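Local coordinates for protein Pre-mRNA-splicing factor 38 (Chaetomium thermophilum, PDB 5F5T) that is probably required for pre-mRNA splicing as a member of the PRP38 family of nuclear spliceosomal proteins, at residues Y50-K53 / E54-G58; A92-L95 / L96-P100; D208-E211 / E212-Q215. All blocks are in the same frame, centred on the assembly; numbering follows the deposited sequence.

Contact 1 of 3, residues Y50-K53 / E54-G58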
ATOM      1  N   TYR A  50      -2.928 -15.839  20.275  1.00 66.57           N
ATOM      2  CA  TYR A  50      -4.121 -15.793  21.105  1.00 65.46           C
ATOM      3  C   TYR A  50      -5.283 -15.082  20.414  1.00 74.89           C
ATOM      4  O   TYR A  50      -6.433 -15.509  20.508  1.00 71.98           O
ATOM      5  CB  TYR A  50      -3.795 -15.095  22.422  1.00 63.05           C
ATOM      6  CG  TYR A  50      -4.966 -14.926  23.354  1.00 73.39           C
ATOM      7  CD1 TYR A  50      -5.368 -15.965  24.179  1.00 69.71           C
ATOM      8  CD2 TYR A  50      -5.652 -13.720  23.433  1.00 70.50           C
ATOM      9  CE1 TYR A  50      -6.426 -15.819  25.047  1.00 73.90           C
ATOM     10  CE2 TYR A  50      -6.716 -13.564  24.300  1.00 84.10           C
ATOM     11  CZ  TYR A  50      -7.098 -14.618  25.106  1.00 80.69           C
ATOM     12  OH  TYR A  50      -8.155 -14.476  25.974  1.00 81.93           O
ATOM     13  N   PHE A  51      -4.981 -13.984  19.731  1.00 63.12           N
ATOM     14  CA  PHE A  51      -6.018 -13.205  19.075  1.00 64.30           C
ATOM     15  C   PHE A  51      -6.715 -14.014  17.992  1.00 66.98           C
ATOM     16  O   PHE A  51      -7.925 -13.927  17.821  1.00 72.17           O
ATOM     17  CB  PHE A  51      -5.447 -11.927  18.472  1.00 46.10           C
ATOM     18  CG  PHE A  51      -6.471 -11.103  17.760  1.00 59.42           C
ATOM     19  CD1 PHE A  51      -7.327 -10.281  18.474  1.00 54.17           C
ATOM     20  CD2 PHE A  51      -6.593 -11.160  16.380  1.00 64.35           C
ATOM     21  CE1 PHE A  51      -8.282  -9.520  17.825  1.00 59.83           C
ATOM     22  CE2 PHE A  51      -7.547 -10.401  15.724  1.00 63.60           C
ATOM     23  CZ  PHE A  51      -8.392  -9.579  16.449  1.00 50.02           C
ATOM     24  N   TRP A  52      -5.942 -14.790  17.247  1.00 61.68           N
ATOM     25  CA  TRP A  52      -6.506 -15.635  16.205  1.00 67.09           C
ATOM     26  C   TRP A  52      -7.428 -16.686  16.823  1.00 65.78           C
ATOM     27  O   TRP A  52      -8.548 -16.898  16.361  1.00 72.05           O
ATOM     28  CB  TRP A  52      -5.389 -16.295  15.399  1.00 55.02           C
ATOM     29  CG  TRP A  52      -5.864 -17.244  14.358  1.00 69.12           C
ATOM     30  CD1 TRP A  52      -5.999 -18.596  14.486  1.00 59.14           C
ATOM     31  CD2 TRP A  52      -6.236 -16.929  13.011  1.00 65.90           C
ATOM     32  NE1 TRP A  52      -6.450 -19.140  13.309  1.00 59.91           N
ATOM     33  CE2 TRP A  52      -6.601 -18.138  12.386  1.00 62.47           C
ATOM     34  CE3 TRP A  52      -6.302 -15.743  12.275  1.00 55.42           C
ATOM     35  CZ2 TRP A  52      -7.026 -18.196  11.061  1.00 64.23           C
ATOM     36  CZ3 TRP A  52      -6.724 -15.802  10.956  1.00 65.19           C
ATOM     37  CH2 TRP A  52      -7.082 -17.019  10.364  1.00 62.81           C
ATOM     38  N   LYS A  53      -6.948 -17.331  17.882  1.00 65.30           N
ATOM     39  CA  LYS A  53      -7.679 -18.410  18.539  1.00 66.69           C
ATOM     40  C   LYS A  53      -8.960 -17.944  19.232  1.00 67.70           C
ATOM     41  O   LYS A  53      -9.934 -18.692  19.297  1.00 87.78           O
ATOM     42  CB  LYS A  53      -6.773 -19.113  19.552  1.00 71.68           C
ATOM     43  CG  LYS A  53      -5.650 -19.922  18.919  1.00 62.49           C
ATOM     44  CD  LYS A  53      -4.841 -20.654  19.980  1.00 76.83           C
ATOM     45  CE  LYS A  53      -3.569 -21.249  19.395  1.00 96.43           C
ATOM     46  NZ  LYS A  53      -3.859 -22.344  18.427  1.00106.12           N
ATOM     47  N   GLU A  54      -8.959 -16.724  19.758  1.00 75.31           N
ATOM     48  CA  GLU A  54     -10.088 -16.247  20.557  1.00 76.61           C
ATOM     49  C   GLU A  54     -11.014 -15.269  19.837  1.00 61.21           C
ATOM     50  O   GLU A  54     -12.157 -15.081  20.249  1.00 78.81           O
ATOM     51  CB  GLU A  54      -9.576 -15.582  21.839  1.00 93.38           C
ATOM     52  CG  GLU A  54      -8.998 -16.545  22.852  1.00107.45           C
ATOM     53  CD  GLU A  54     -10.068 -17.363  23.540  1.00115.54           C
ATOM     54  OE1 GLU A  54     -11.189 -16.838  23.717  1.00126.38           O
ATOM     55  OE2 GLU A  54      -9.790 -18.524  23.908  1.00109.78           O
ATOM     56  N   GLN A  55     -10.529 -14.647  18.770  1.00 75.21           N
ATOM     57  CA  GLN A  55     -11.292 -13.589  18.115  1.00 72.61           C
ATOM     58  C   GLN A  55     -11.455 -13.799  16.614  1.00 64.02           C
ATOM     59  O   GLN A  55     -12.312 -13.176  15.992  1.00 84.73           O
ATOM     60  CB  GLN A  55     -10.644 -12.229  18.379  1.00 72.99           C
ATOM     61  CG  GLN A  55     -10.741 -11.778  19.827  1.00 76.04           C
ATOM     62  CD  GLN A  55     -12.177 -11.569  20.274  1.00 89.55           C
ATOM     63  OE1 GLN A  55     -13.011 -11.067  19.518  1.00 86.18           O
ATOM     64  NE2 GLN A  55     -12.474 -11.961  21.507  1.00 97.97           N
ATOM     65  N   CYS A  56     -10.630 -14.660  16.030  1.00 63.01           N
ATOM     66  CA  CYS A  56     -10.733 -14.943  14.603  1.00 60.32           C
ATOM     67  C   CYS A  56     -11.384 -16.291  14.345  1.00 63.23           C
ATOM     68  O   CYS A  56     -11.692 -16.632  13.204  1.00 74.37           O
ATOM     69  CB  CYS A  56      -9.358 -14.901  13.944  1.00 72.02           C
ATOM     70  SG  CYS A  56      -8.613 -13.268  13.933  1.00 72.45           S
ATOM     71  N   PHE A  57     -11.603 -17.053  15.405  1.00 63.48           N
ATOM     72  CA  PHE A  57     -12.132 -18.396  15.245  1.00 69.09           C
ATOM     73  C   PHE A  57     -13.556 -18.372  14.698  1.00 89.37           C
ATOM     74  O   PHE A  57     -14.464 -17.812  15.313  1.00 89.97           O
ATOM     75  CB  PHE A  57     -12.088 -19.143  16.576  1.00 67.66           C
ATOM     76  CG  PHE A  57     -12.630 -20.536  16.501  1.00 82.36           C
ATOM     77  CD1 PHE A  57     -11.896 -21.547  15.903  1.00 82.31           C
ATOM     78  CD2 PHE A  57     -13.872 -20.838  17.033  1.00 92.91           C
ATOM     79  CE1 PHE A  57     -12.394 -22.832  15.833  1.00 92.73           C
ATOM     80  CE2 PHE A  57     -14.375 -22.121  16.967  1.00 95.05           C
ATOM     81  CZ  PHE A  57     -13.636 -23.120  16.367  1.00 93.29           C
ATOM     82  N   GLY A  58     -13.735 -18.993  13.537  1.00 95.01           N
ATOM     83  CA  GLY A  58     -15.036 -19.118  12.905  1.00 91.13           C
ATOM     84  C   GLY A  58     -15.753 -17.822  12.571  1.00 89.22           C
ATOM     85  O   GLY A  58     -16.981 -17.793  12.514  1.00 86.51           O
TER
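Three aromatic residues in a row, Tyr50, Phe51 and Trp52, each meet the side chain four residues further on in this local contact, which lies along the short helix 50-55 and the turn that follows it. On the outer side, Glu54 folds back over one face of the Tyr50 ring. Its first torsion (chi1 -71°, CG anti to the carbonyl carbon) lays CG 3.4 Å above the ring plane and offset toward the rim, a CH-pi contact with Glu54 CG 3.7 Å from the Tyr50 ring centroid; the bend at chi2 then steers the carboxylate. Gln55 does likewise with Phe51: Gln55 CB sits over the ring face, 3.9 Å from the centroid, and the two side chains cross at about a right angle. Cys56 closes the series with sulfur-aromatic contacts, its SG 3.5 Å from Phe51 CE2 and oblique both to that ring and to the six-membered ring of Trp52, while Cys56 CB reaches 3.6 Å from Trp52 CE3. In the alpha-helical PRP38 fold, Phe51 and Trp52 both lean on helix 87-98. Backbone bonds hold the pairs in register: Glu54 N to Tyr50 O and Gln55 N to Phe51 O, both 2.9 Å, followed by Cys56 N to Trp52 O at 3.1 Å. Further on, His71 meets Phe51 edge-to-face, and Arg67 NH1 hydrogen-bonds the Gln55 carbonyl oxygen.

Contact 2 of 3, residues A92-L95 / L96-P100; sequences AFKL and LQLAP
The side-chain amide of Gln97 takes a hydrogen bond from Lys94, whose NZ lies 3.0 Å from Gln97 OE1 and above the amide plane, 48° out of it, while the Phe93 ring is approached obliquely by Leu96, whose CD1 is 4.3 Å from Phe93 CD1. Both pairs are i to i+3 neighbours in a buried contact at the last turns of helix 87-98, in the mainly helical PRP38 fold. Lys94 reaches the amide by bending at chi2 (47°) and again at chi3, so that its CD and CE also run past Gln97 OE1; the Gln97 chain, by contrast, is extended beyond CG and crosses the lysine at a slant. Leu98 CG also approaches Lys94 CD, at 4.1 Å. Leu96 faces loop residues Ile37 and Met38 and, with Leu95, Tyr126 on helix 117-130; Phe93 lies against helix 40-48. Regular backbone bonds run from Leu96 N to Ala92 O, Gln97 N to Phe93 O and Leu98 N to Lys94 O, each 2.9 Å. Ala99 still donates to the Leu95 carbonyl, yet its phi is positive (49°), and with it the chain leaves the helix. Pro100 then turns back on the last turn, crossing Leu95 at about a right angle, with Pro100 CG 3.8 Å from Leu95 CD2.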
ATOM      1  N   ALA A  92      -6.175  -9.580   8.370  1.00 46.80           N
ATOM      2  CA  ALA A  92      -5.792  -9.630   6.963  1.00 46.21           C
ATOM      3  C   ALA A  92      -5.686 -11.081   6.503  1.00 60.59           C
ATOM      4  O   ALA A  92      -6.178 -11.444   5.432  1.00 61.92           O
ATOM      5  CB  ALA A  92      -4.483  -8.901   6.737  1.00 40.97           C
ATOM      6  N   PHE A  93      -5.054 -11.910   7.327  1.00 49.01           N
ATOM      7  CA  PHE A  93      -4.890 -13.322   7.005  1.00 66.75           C
ATOM      8  C   PHE A  93      -6.243 -14.004   6.925  1.00 65.73           C
ATOM      9  O   PHE A  93      -6.489 -14.829   6.039  1.00 60.31           O
ATOM     10  CB  PHE A  93      -4.010 -14.018   8.044  1.00 65.83           C
ATOM     11  CG  PHE A  93      -3.704 -15.451   7.715  1.00 73.59           C
ATOM     12  CD1 PHE A  93      -2.864 -15.771   6.659  1.00 89.03           C
ATOM     13  CD2 PHE A  93      -4.255 -16.480   8.461  1.00 72.60           C
ATOM     14  CE1 PHE A  93      -2.581 -17.093   6.352  1.00 74.34           C
ATOM     15  CE2 PHE A  93      -3.976 -17.804   8.159  1.00 69.75           C
ATOM     16  CZ  PHE A  93      -3.137 -18.108   7.103  1.00 70.65           C
ATOM     17  N   LYS A  94      -7.130 -13.636   7.841  1.00 50.53           N
ATOM     18  CA  LYS A  94      -8.479 -14.177   7.829  1.00 58.84           C
ATOM     19  C   LYS A  94      -9.216 -13.777   6.560  1.00 62.80           C
ATOM     20  O   LYS A  94      -9.967 -14.566   6.008  1.00 73.65           O
ATOM     21  CB  LYS A  94      -9.262 -13.709   9.051  1.00 57.10           C
ATOM     22  CG  LYS A  94     -10.649 -14.317   9.150  1.00 58.18           C
ATOM     23  CD  LYS A  94     -10.610 -15.819   8.925  1.00 75.96           C
ATOM     24  CE  LYS A  94     -10.657 -16.581  10.236  1.00 68.95           C
ATOM     25  NZ  LYS A  94     -11.105 -17.990  10.045  1.00 69.97           N
ATOM     26  N   LEU A  95      -8.986 -12.556   6.093  1.00 60.51           N
ATOM     27  CA  LEU A  95      -9.585 -12.104   4.846  1.00 60.97           C
ATOM     28  C   LEU A  95      -9.044 -12.930   3.687  1.00 68.74           C
ATOM     29  O   LEU A  95      -9.783 -13.279   2.765  1.00 59.62           O
ATOM     30  CB  LEU A  95      -9.316 -10.618   4.619  1.00 48.96           C
ATOM     31  CG  LEU A  95     -10.337  -9.662   5.242  1.00 62.11           C
ATOM     32  CD1 LEU A  95      -9.989  -8.227   4.899  1.00 65.23           C
ATOM     33  CD2 LEU A  95     -11.753  -9.996   4.799  1.00 64.85           C
ATOM     34  N   LEU A  96      -7.753 -13.244   3.738  1.00 61.81           N
ATOM     35  CA  LEU A  96      -7.157 -14.125   2.742  1.00 72.85           C
ATOM     36  C   LEU A  96      -7.861 -15.478   2.750  1.00 68.93           C
ATOM     37  O   LEU A  96      -8.114 -16.064   1.698  1.00 73.69           O
ATOM     38  CB  LEU A  96      -5.660 -14.309   3.001  1.00 56.38           C
ATOM     39  CG  LEU A  96      -4.748 -13.126   2.681  1.00 62.85           C
ATOM     40  CD1 LEU A  96      -3.317 -13.436   3.089  1.00 57.48           C
ATOM     41  CD2 LEU A  96      -4.823 -12.778   1.206  1.00 57.88           C
ATOM     42  N   GLN A  97      -8.189 -15.959   3.944  1.00 73.35           N
ATOM     43  CA  GLN A  97      -8.922 -17.214   4.097  1.00 69.24           C
ATOM     44  C   GLN A  97     -10.327 -17.141   3.497  1.00 76.62           C
ATOM     45  O   GLN A  97     -10.737 -18.015   2.735  1.00 89.08           O
ATOM     46  CB  GLN A  97      -9.002 -17.593   5.578  1.00 77.01           C
ATOM     47  CG  GLN A  97      -9.303 -19.051   5.839  1.00 91.13           C
ATOM     48  CD  GLN A  97      -9.460 -19.349   7.316  1.00101.08           C
ATOM     49  OE1 GLN A  97      -8.903 -18.650   8.162  1.00 96.13           O
ATOM     50  NE2 GLN A  97     -10.220 -20.391   7.635  1.00102.82           N
ATOM     51  N   LEU A  98     -11.053 -16.087   3.850  1.00 72.74           N
ATOM     52  CA  LEU A  98     -12.446 -15.913   3.461  1.00 66.80           C
ATOM     53  C   LEU A  98     -12.605 -15.568   1.989  1.00 74.12           C
ATOM     54  O   LEU A  98     -13.660 -15.811   1.403  1.00 77.16           O
ATOM     55  CB  LEU A  98     -13.092 -14.815   4.309  1.00 62.39           C
ATOM     56  CG  LEU A  98     -13.174 -15.056   5.815  1.00 73.03           C
ATOM     57  CD1 LEU A  98     -13.960 -13.938   6.478  1.00 64.49           C
ATOM     58  CD2 LEU A  98     -13.828 -16.402   6.087  1.00 48.94           C
ATOM     59  N   ALA A  99     -11.556 -14.995   1.407  1.00 86.66           N
ATOM     60  CA  ALA A  99     -11.553 -14.598  -0.001  1.00 76.19           C
ATOM     61  C   ALA A  99     -12.796 -13.801  -0.396  1.00 71.88           C
ATOM     62  O   ALA A  99     -13.551 -14.230  -1.267  1.00 81.42           O
ATOM     63  CB  ALA A  99     -11.414 -15.826  -0.890  1.00 65.00           C
ATOM     64  N   PRO A 100     -13.022 -12.645   0.251  1.00 74.66           N
ATOM     65  CA  PRO A 100     -14.265 -11.904   0.020  1.00 75.98           C
ATOM     66  C   PRO A 100     -14.344 -11.357  -1.400  1.00 84.18           C
ATOM     67  O   PRO A 100     -13.308 -11.157  -2.039  1.00 79.71           O
ATOM     68  CB  PRO A 100     -14.186 -10.769   1.043  1.00 83.03           C
ATOM     69  CG  PRO A 100     -12.722 -10.537   1.207  1.00 69.20           C
ATOM     70  CD  PRO A 100     -12.097 -11.901   1.124  1.00 60.79           C
TER

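Contact 3 of 3, residues D208-E211 / E212-Q215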
ATOM      1  N   ASP A 208       0.283  24.702 -11.013  1.00124.92           N
ATOM      2  CA  ASP A 208      -0.919  25.340 -10.496  1.00127.23           C
ATOM      3  C   ASP A 208      -0.682  25.739  -9.047  1.00127.46           C
ATOM      4  O   ASP A 208      -0.981  26.864  -8.645  1.00137.68           O
ATOM      5  CB  ASP A 208      -2.130  24.410 -10.592  1.00130.27           C
ATOM      6  CG  ASP A 208      -2.401  23.940 -12.008  1.00133.28           C
ATOM      7  OD1 ASP A 208      -1.717  24.412 -12.942  1.00140.75           O
ATOM      8  OD2 ASP A 208      -3.303  23.093 -12.187  1.00123.90           O
ATOM      9  N   ILE A 209      -0.085  24.823  -8.288  1.00102.96           N
ATOM     10  CA  ILE A 209       0.202  25.052  -6.875  1.00102.95           C
ATOM     11  C   ILE A 209       1.138  26.240  -6.731  1.00112.60           C
ATOM     12  O   ILE A 209       0.976  27.065  -5.829  1.00116.34           O
ATOM     13  CB  ILE A 209       0.846  23.818  -6.204  1.00110.41           C
ATOM     14  CG1 ILE A 209      -0.007  22.562  -6.418  1.00106.31           C
ATOM     15  CG2 ILE A 209       1.050  24.066  -4.716  1.00100.79           C
ATOM     16  CD1 ILE A 209      -1.482  22.785  -6.235  1.00119.86           C
ATOM     17  N   LEU A 210       2.114  26.329  -7.630  1.00123.35           N
ATOM     18  CA  LEU A 210       3.050  27.446  -7.612  1.00134.50           C
ATOM     19  C   LEU A 210       2.325  28.766  -7.870  1.00148.57           C
ATOM     20  O   LEU A 210       2.595  29.764  -7.203  1.00154.45           O
ATOM     21  CB  LEU A 210       4.167  27.245  -8.638  1.00131.28           C
ATOM     22  CG  LEU A 210       5.184  28.385  -8.731  1.00134.95           C
ATOM     23  CD1 LEU A 210       5.758  28.716  -7.358  1.00136.48           C
ATOM     24  CD2 LEU A 210       6.299  28.048  -9.711  1.00131.61           C
ATOM     25  N   GLU A 211       1.403  28.770  -8.831  1.00142.78           N
ATOM     26  CA  GLU A 211       0.653  29.985  -9.133  1.00138.35           C
ATOM     27  C   GLU A 211      -0.199  30.431  -7.944  1.00142.26           C
ATOM     28  O   GLU A 211      -0.204  31.614  -7.588  1.00159.86           O
ATOM     29  CB  GLU A 211      -0.239  29.787 -10.361  1.00142.56           C
ATOM     30  CG  GLU A 211       0.513  29.526 -11.657  1.00153.38           C
ATOM     31  CD  GLU A 211      -0.400  29.552 -12.870  1.00161.65           C
ATOM     32  OE1 GLU A 211      -1.567  29.975 -12.724  1.00169.32           O
ATOM     33  OE2 GLU A 211       0.047  29.151 -13.965  1.00158.96           O
ATOM     34  N   GLU A 212      -0.901  29.488  -7.317  1.00144.12           N
ATOM     35  CA  GLU A 212      -1.736  29.826  -6.163  1.00146.54           C
ATOM     36  C   GLU A 212      -0.866  30.337  -5.016  1.00145.49           C
ATOM     37  O   GLU A 212      -1.252  31.260  -4.294  1.00163.08           O
ATOM     38  CB  GLU A 212      -2.576  28.631  -5.690  1.00150.95           C
ATOM     39  CG  GLU A 212      -3.106  27.686  -6.772  1.00154.54           C
ATOM     40  CD  GLU A 212      -3.730  28.386  -7.973  1.00164.22           C
ATOM     41  OE1 GLU A 212      -2.979  28.909  -8.825  1.00168.67           O
ATOM     42  OE2 GLU A 212      -4.975  28.392  -8.078  1.00167.32           O
ATOM     43  N   GLU A 213       0.306  29.730  -4.855  1.00131.04           N
ATOM     44  CA  GLU A 213       1.241  30.118  -3.804  1.00135.10           C
ATOM     45  C   GLU A 213       1.734  31.546  -4.019  1.00153.53           C
ATOM     46  O   GLU A 213       1.786  32.352  -3.085  1.00157.65           O
ATOM     47  CB  GLU A 213       2.427  29.152  -3.768  1.00130.48           C
ATOM     48  CG  GLU A 213       3.016  28.911  -2.389  1.00130.76           C
ATOM     49  CD  GLU A 213       3.998  27.754  -2.377  1.00132.03           C
ATOM     50  OE1 GLU A 213       5.014  27.828  -3.101  1.00129.31           O
ATOM     51  OE2 GLU A 213       3.748  26.767  -1.654  1.00134.77           O
ATOM     52  N   GLU A 214       2.084  31.850  -5.266  1.00162.01           N
ATOM     53  CA  GLU A 214       2.571  33.173  -5.633  1.00163.88           C
ATOM     54  C   GLU A 214       1.492  34.222  -5.425  1.00167.38           C
ATOM     55  O   GLU A 214       1.771  35.329  -4.967  1.00178.53           O
ATOM     56  CB  GLU A 214       3.029  33.201  -7.092  1.00166.76           C
ATOM     57  CG  GLU A 214       4.323  32.457  -7.383  1.00162.30           C
ATOM     58  CD  GLU A 214       4.649  32.434  -8.866  1.00161.77           C
ATOM     59  OE1 GLU A 214       3.737  32.144  -9.671  1.00159.57           O
ATOM     60  OE2 GLU A 214       5.810  32.712  -9.231  1.00163.88           O
ATOM     61  N   GLN A 215       0.259  33.871  -5.777  1.00160.57           N
ATOM     62  CA  GLN A 215      -0.863  34.784  -5.600  1.00160.18           C
ATOM     63  C   GLN A 215      -1.139  35.050  -4.124  1.00165.51           C
ATOM     64  O   GLN A 215      -1.404  36.186  -3.728  1.00167.00           O
ATOM     65  CB  GLN A 215      -2.109  34.239  -6.293  1.00156.87           C
ATOM     66  CG  GLN A 215      -1.967  34.238  -7.802  1.00163.18           C
ATOM     67  CD  GLN A 215      -1.531  35.587  -8.342  1.00178.55           C
ATOM     68  OE1 GLN A 215      -2.249  36.580  -8.229  1.00185.75           O
ATOM     69  NE2 GLN A 215      -0.334  35.629  -8.919  1.00178.64           N
TER
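The carbonyl oxygen of Asp208 accepts the amide of Glu212 in a nearly straight bond, Glu212 N to Asp208 O 2.9 Å with 166° at the hydrogen. Three further bonds of the same length repeat it one residue at a time, from Glu213 N to Ile209 O, Glu214 N to Leu210 O and Gln215 N to Glu211 O. Among the side chains, Leu210 and Glu214 slant across each other on the helix surface: Leu210 CD1 is 4.0 Å from Glu214 CG, while Leu210 CG lies beside the carboxylate, 4.1 Å from Glu214 OE1. The first torsion of Leu210 (chi1 178°) sets its CG beside the carbonyl carbon, from where CD1 reaches the glutamate methylene. The placement of the Glu212 carboxylate is doubtful, since it brings OE1 close to the Asp208 carbonyl oxygen, another acceptor. If it is right, Glu211 and Glu212 form a like-charged pair that would probably raise the pKa of both groups somewhat; both residues are exposed, so solvent may screen it. Ile209, the buried member, packs on an apolar side chain of another protein, while Ser205 OG hydrogen-bonds Asp208 N and Asn219 ND2 the Gln215 carbonyl oxygen. The whole is an acidic, largely solvent-facing alpha helix, joined by regular i to i+4 bonds and meeting a partner chain through an apolar residue.

The contacts follow one another along the chain in the order 1, 2, 3: contacts 1 and 2 take in the C-terminal ends of helices 50-55 and 87-98 and the residues just after, contact 3 lies inside helix 206-218. Contacts 1 and 2 belong to the PRP38 family region, their centres 13 Å apart. They touch directly, as the Trp52 indole reaches across to Phe93, Lys94 and Gln97, with Trp52 CH2 3.4 Å from Phe93 CD2, so helices 50-55 and 87-98 share one packed interface. Contact 3 stands on the opposite side of the chain's centre, its own centre about 53 Å from that of contact 1 and 46 Å from that of contact 2, in a peripheral helix that meets another protein.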